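Soluble epoxide hydrolase (PDB 4INZ) is an enzyme of the alpha/beta hydrolase fold family, built as a single chain around a largely parallel beta sheet flanked by helices. Local coordinates at residues L40-H45 and E94-V99; T122-Y125 and Y130-K133. The protein carries 1 engineered substitution. All blocks are in the same frame, centred on the assembly; numbering follows the deposited sequence.

Contact 1 (L40-H45 and E94-V99)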
# COMPACT_ATOMS: atom_id res chain seq x y z
N LEU A 40 -3.47 -18.12 1.87
CA LEU A 40 -3.83 -16.72 2.09
C LEU A 40 -3.14 -15.79 1.10
O LEU A 40 -1.91 -15.83 0.95
CB LEU A 40 -3.46 -16.31 3.52
CG LEU A 40 -3.72 -14.86 3.93
CD1 LEU A 40 -5.22 -14.54 3.87
CD2 LEU A 40 -3.17 -14.61 5.33
N MET A 41 -3.94 -14.98 0.43
CA MET A 41 -3.44 -13.85 -0.35
C MET A 41 -3.95 -12.59 0.35
O MET A 41 -5.15 -12.28 0.32
CB MET A 41 -3.93 -13.92 -1.80
CG MET A 41 -3.34 -12.84 -2.70
SD MET A 41 -3.87 -13.01 -4.41
CE MET A 41 -2.90 -14.43 -4.92
N LEU A 42 -3.04 -11.89 1.01
CA LEU A 42 -3.38 -10.73 1.83
C LEU A 42 -2.99 -9.45 1.11
O LEU A 42 -1.83 -9.28 0.72
CB LEU A 42 -2.64 -10.83 3.16
CG LEU A 42 -2.81 -9.68 4.16
CD1 LEU A 42 -4.27 -9.55 4.58
CD2 LEU A 42 -1.92 -9.91 5.38
N PHE A 43 -3.96 -8.55 0.92
CA PHE A 43 -3.78 -7.31 0.16
C PHE A 43 -3.74 -6.12 1.11
O PHE A 43 -4.62 -5.97 1.97
CB PHE A 43 -4.96 -7.08 -0.80
CG PHE A 43 -5.15 -8.15 -1.83
CD1 PHE A 43 -5.86 -9.31 -1.53
CD2 PHE A 43 -4.68 -7.97 -3.13
CE1 PHE A 43 -6.06 -10.29 -2.49
CE2 PHE A 43 -4.87 -8.94 -4.10
CZ PHE A 43 -5.57 -10.10 -3.79
N LEU A 44 -2.74 -5.25 0.92
CA LEU A 44 -2.58 -4.04 1.72
C LEU A 44 -2.61 -2.80 0.84
O LEU A 44 -1.70 -2.58 0.01
CB LEU A 44 -1.24 -4.06 2.46
CG LEU A 44 -0.91 -5.29 3.30
CD1 LEU A 44 0.40 -5.06 4.03
CD2 LEU A 44 -2.03 -5.60 4.29
N HIS A 45 -3.64 -1.98 1.02
CA HIS A 45 -3.81 -0.73 0.30
C HIS A 45 -2.93 0.36 0.89
O HIS A 45 -2.20 0.14 1.86
CB HIS A 45 -5.26 -0.27 0.40
CG HIS A 45 -5.64 0.17 1.79
ND1 HIS A 45 -5.43 1.45 2.24
CD2 HIS A 45 -6.16 -0.52 2.83
CE1 HIS A 45 -5.82 1.54 3.50
NE2 HIS A 45 -6.27 0.35 3.88
N GLU A 94 3.52 -5.01 13.11
CA GLU A 94 2.94 -5.98 14.03
C GLU A 94 1.48 -6.27 13.69
O GLU A 94 1.01 -7.40 13.85
CB GLU A 94 3.09 -5.52 15.48
CG GLU A 94 2.42 -6.44 16.50
CD GLU A 94 3.17 -7.75 16.73
OE1 GLU A 94 4.21 -7.99 16.09
OE2 GLU A 94 2.70 -8.55 17.58
N ASP A 95 0.76 -5.25 13.23
CA ASP A 95 -0.61 -5.47 12.76
C ASP A 95 -0.60 -6.60 11.74
O ASP A 95 -1.40 -7.53 11.83
CB ASP A 95 -1.19 -4.22 12.09
CG ASP A 95 -1.68 -3.19 13.09
OD1 ASP A 95 -1.67 -3.47 14.30
OD2 ASP A 95 -2.08 -2.09 12.64
N ILE A 96 0.31 -6.50 10.77
CA ILE A 96 0.33 -7.45 9.67
C ILE A 96 0.69 -8.84 10.17
O ILE A 96 0.10 -9.83 9.75
CB ILE A 96 1.30 -7.01 8.55
CG1 ILE A 96 0.94 -5.60 8.07
CG2 ILE A 96 1.27 -8.00 7.39
CD1 ILE A 96 -0.53 -5.43 7.65
N ARG A 97 1.66 -8.91 11.08
CA ARG A 97 2.05 -10.20 11.64
C ARG A 97 0.87 -10.89 12.32
O ARG A 97 0.64 -12.08 12.10
CB ARG A 97 3.20 -10.03 12.63
CG ARG A 97 3.94 -11.32 12.92
CD ARG A 97 4.86 -11.16 14.12
NE ARG A 97 4.12 -10.89 15.35
CZ ARG A 97 3.51 -11.82 16.07
NH1 ARG A 97 3.55 -13.09 15.70
NH2 ARG A 97 2.85 -11.48 17.17
N GLN A 98 0.13 -10.14 13.13
CA GLN A 98 -0.98 -10.72 13.89
C GLN A 98 -2.18 -11.04 13.01
O GLN A 98 -2.93 -11.97 13.29
CB GLN A 98 -1.39 -9.80 15.05
CG GLN A 98 -0.34 -9.63 16.14
CD GLN A 98 -0.93 -9.08 17.44
OE1 GLN A 98 -2.13 -9.18 17.68
NE2 GLN A 98 -0.08 -8.48 18.26
N VAL A 99 -2.37 -10.28 11.94
CA VAL A 99 -3.46 -10.57 11.02
C VAL A 99 -3.27 -11.92 10.35
O VAL A 99 -4.20 -12.73 10.26
CB VAL A 99 -3.60 -9.47 9.95
CG1 VAL A 99 -4.46 -9.97 8.79
CG2 VAL A 99 -4.19 -8.21 10.58

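Contact 2 (T122-Y125 and Y130-K133)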
# COMPACT_ATOMS: atom_id res chain seq x y z
N THR A 122 8.74 -3.69 4.28
CA THR A 122 9.37 -3.74 5.60
C THR A 122 9.04 -5.05 6.31
O THR A 122 9.92 -5.69 6.90
CB THR A 122 8.95 -2.53 6.46
OG1 THR A 122 9.31 -1.32 5.78
CG2 THR A 122 9.63 -2.57 7.82
N PHE A 123 7.78 -5.45 6.25
CA PHE A 123 7.34 -6.71 6.85
C PHE A 123 8.05 -7.91 6.22
O PHE A 123 8.47 -8.83 6.93
CB PHE A 123 5.82 -6.87 6.74
CG PHE A 123 5.33 -8.17 7.30
CD1 PHE A 123 5.13 -8.32 8.67
CD2 PHE A 123 5.09 -9.26 6.47
CE1 PHE A 123 4.69 -9.52 9.19
CE2 PHE A 123 4.64 -10.46 6.99
CZ PHE A 123 4.44 -10.59 8.36
N ALA A 124 8.15 -7.92 4.90
CA ALA A 124 8.80 -9.03 4.20
C ALA A 124 10.28 -9.14 4.57
O ALA A 124 10.81 -10.24 4.72
CB ALA A 124 8.64 -8.89 2.68
N TYR A 125 10.94 -8.00 4.73
CA TYR A 125 12.34 -7.98 5.11
C TYR A 125 12.54 -8.50 6.53
O TYR A 125 13.49 -9.24 6.81
CB TYR A 125 12.92 -6.57 4.99
CG TYR A 125 13.58 -6.27 3.65
CD1 TYR A 125 14.94 -6.50 3.45
CD2 TYR A 125 12.84 -5.75 2.59
CE1 TYR A 125 15.54 -6.23 2.24
CE2 TYR A 125 13.44 -5.47 1.37
CZ TYR A 125 14.79 -5.71 1.20
OH TYR A 125 15.39 -5.44 -0.01
N TYR A 130 7.10 -15.28 6.83
CA TYR A 130 5.65 -15.09 6.79
C TYR A 130 5.19 -14.81 5.36
O TYR A 130 3.99 -14.75 5.09
CB TYR A 130 5.24 -13.92 7.67
CG TYR A 130 5.09 -14.23 9.15
CD1 TYR A 130 3.83 -14.36 9.74
CD2 TYR A 130 6.21 -14.37 9.97
CE1 TYR A 130 3.69 -14.62 11.10
CE2 TYR A 130 6.08 -14.63 11.32
CZ TYR A 130 4.82 -14.76 11.88
OH TYR A 130 4.70 -15.02 13.23
N VAL A 131 6.14 -14.61 4.45
CA VAL A 131 5.81 -14.21 3.09
C VAL A 131 6.30 -15.20 2.03
O VAL A 131 7.49 -15.24 1.71
CB VAL A 131 6.37 -12.80 2.77
CG1 VAL A 131 5.88 -12.33 1.41
CG2 VAL A 131 5.96 -11.82 3.86
N GLN A 132 5.39 -16.01 1.49
CA GLN A 132 5.74 -16.97 0.45
C GLN A 132 6.22 -16.25 -0.81
O GLN A 132 7.25 -16.60 -1.39
CB GLN A 132 4.54 -17.84 0.10
CG GLN A 132 3.94 -18.58 1.28
CD GLN A 132 2.62 -19.22 0.93
OE1 GLN A 132 2.03 -19.93 1.74
NE2 GLN A 132 2.15 -18.98 -0.29
N LYS A 133 5.44 -15.27 -1.23
CA LYS A 133 5.77 -14.46 -2.39
C LYS A 133 5.22 -13.07 -2.15
O LYS A 133 4.22 -12.89 -1.45
CB LYS A 133 5.12 -15.03 -3.66
CG LYS A 133 5.59 -16.42 -4.06
CD LYS A 133 5.04 -16.77 -5.44
CE LYS A 133 5.62 -18.06 -5.97
NZ LYS A 133 5.08 -19.21 -5.24

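Contact 1 (L40-H45 and E94-V99)
Where Leu42 and Leu44 of strand 40-44 meet Ile96 and Val99 of helix 89-102, only branched aliphatic groups touch. The rings of Phe43 and His45 meet Trp54 and Tyr75 instead, and on the helix the flat groups of Glu94, Arg97 and Gln98 lie on another flank. There the carboxylate of Glu94 sits at the edge of the Arg97 guanidinium, in its plane, gripped side-on in a salt bridge: NE bonds to Glu94 OE1 and NH2 to Glu94 OE2. Arg97 NE approaches Glu94 OE1 38° out of the carboxylate plane. Gln98 NE2 adds a nearly straight bond of 2.9 Å to Glu94 OE2, which thus takes two donors from the same face.

On the side facing the sheet, Leu44 and Ile96 reach tip to tip, with Leu44 CD2 and Ile96 CD1 3.7 Å apart. Ile96 CD1 also lies 3.8 Å from Leu44 CD1, so the forked end of the leucine receives it on both methyls. With CG1 anti to the carbonyl carbon (chi1 -56°), Ile96 carries CD1 to Leu44 while CG2 faces Leu42 CD2 at 4.2 Å; the two arms of one isoleucine thus reach both leucines. One turn further on, Val99 CG1 meets Leu42 CD1, also at 4.2 Å. Beyond the pair, Ile96 touches Leu70 of the adjacent strand.

With strand and helix nearly antiparallel at 155°, leucines two apart on the strand match residues three apart on the helix. Between these segments the contact is purely apolar, resting on van der Waals packing and buried methyl groups, while the charged partners bind each other elsewhere.

Contact 2 (T122-Y125 and Y130-K133)
Phe123 of helix 115-126 and Val131 carry the larger shares of this contact, the phenylalanine laying the far end of its ring against both Tyr130 and Val131. Its CZ comes 3.5 Å from Tyr130 CB, reaching the tyrosine at the root of its side chain. The two rings form an offset edge-to-face pair, the edge of Phe123 turned toward the face of Tyr130, with centroids 5.8 Å apart and planes at 73°. Val131 CG2 lies at the edge of the phenylalanine ring, near its plane, 3.7 Å from Phe123 CE2. The same methyl stands 4.1 Å from Ala124 CB and thus serves two neighbours. Alanine suits that place because its single methyl lets the backbones come close: the CA atoms of Ala124 and Val131 are 6.1 Å apart.

Torsions explain the reach. Phe123 extends its ring with CG opposite the backbone N (chi1 178°), while Val131 has CG2 anti to its own carbonyl carbon, where it meets Phe123 and Ala124. Further out, Tyr127 meets both the Phe123 and the Tyr130 rings, and Leu110 of strand 108-112 touches Phe123 as well as Val131. The phenol of Tyr130 is held by a hydrogen bond to Glu101 OE2, so tyrosine provides an aromatic face for Phe123 and a polar end that is anchored on helix 89-102.

Only four residues separate the segments. The connection is short, and the helix packs back upon the beginning of the very strand it leads into, as expected in the beta-alpha-beta crossover formed here by strand 108-112, helix 115-126 and strand 131-137 within the alpha/beta hydrolase fold.

How the contacts relate
Contact 1 closes before contact 2 opens along the chain, and their centres lie about 10 Å apart. Both pack a helix on the same mixed sheet, in which strand 108-112 separates strand 40-44 from strand 131-137. The two helices, 89-102 and 115-126, meet directly: Ile96 CB is 4.0 Å from Phe123 CD1, and the backbone N of Arg97 is 3.6 Å from Phe123 CE1. A weak hydrogen bond also joins Arg97 NH1 to Tyr130 OH. Phe123 thus belongs to both neighbourhoods, consistent with contacts 1 and 2 being parts of one helical layer packed on the sheet of the alpha/beta hydrolase fold.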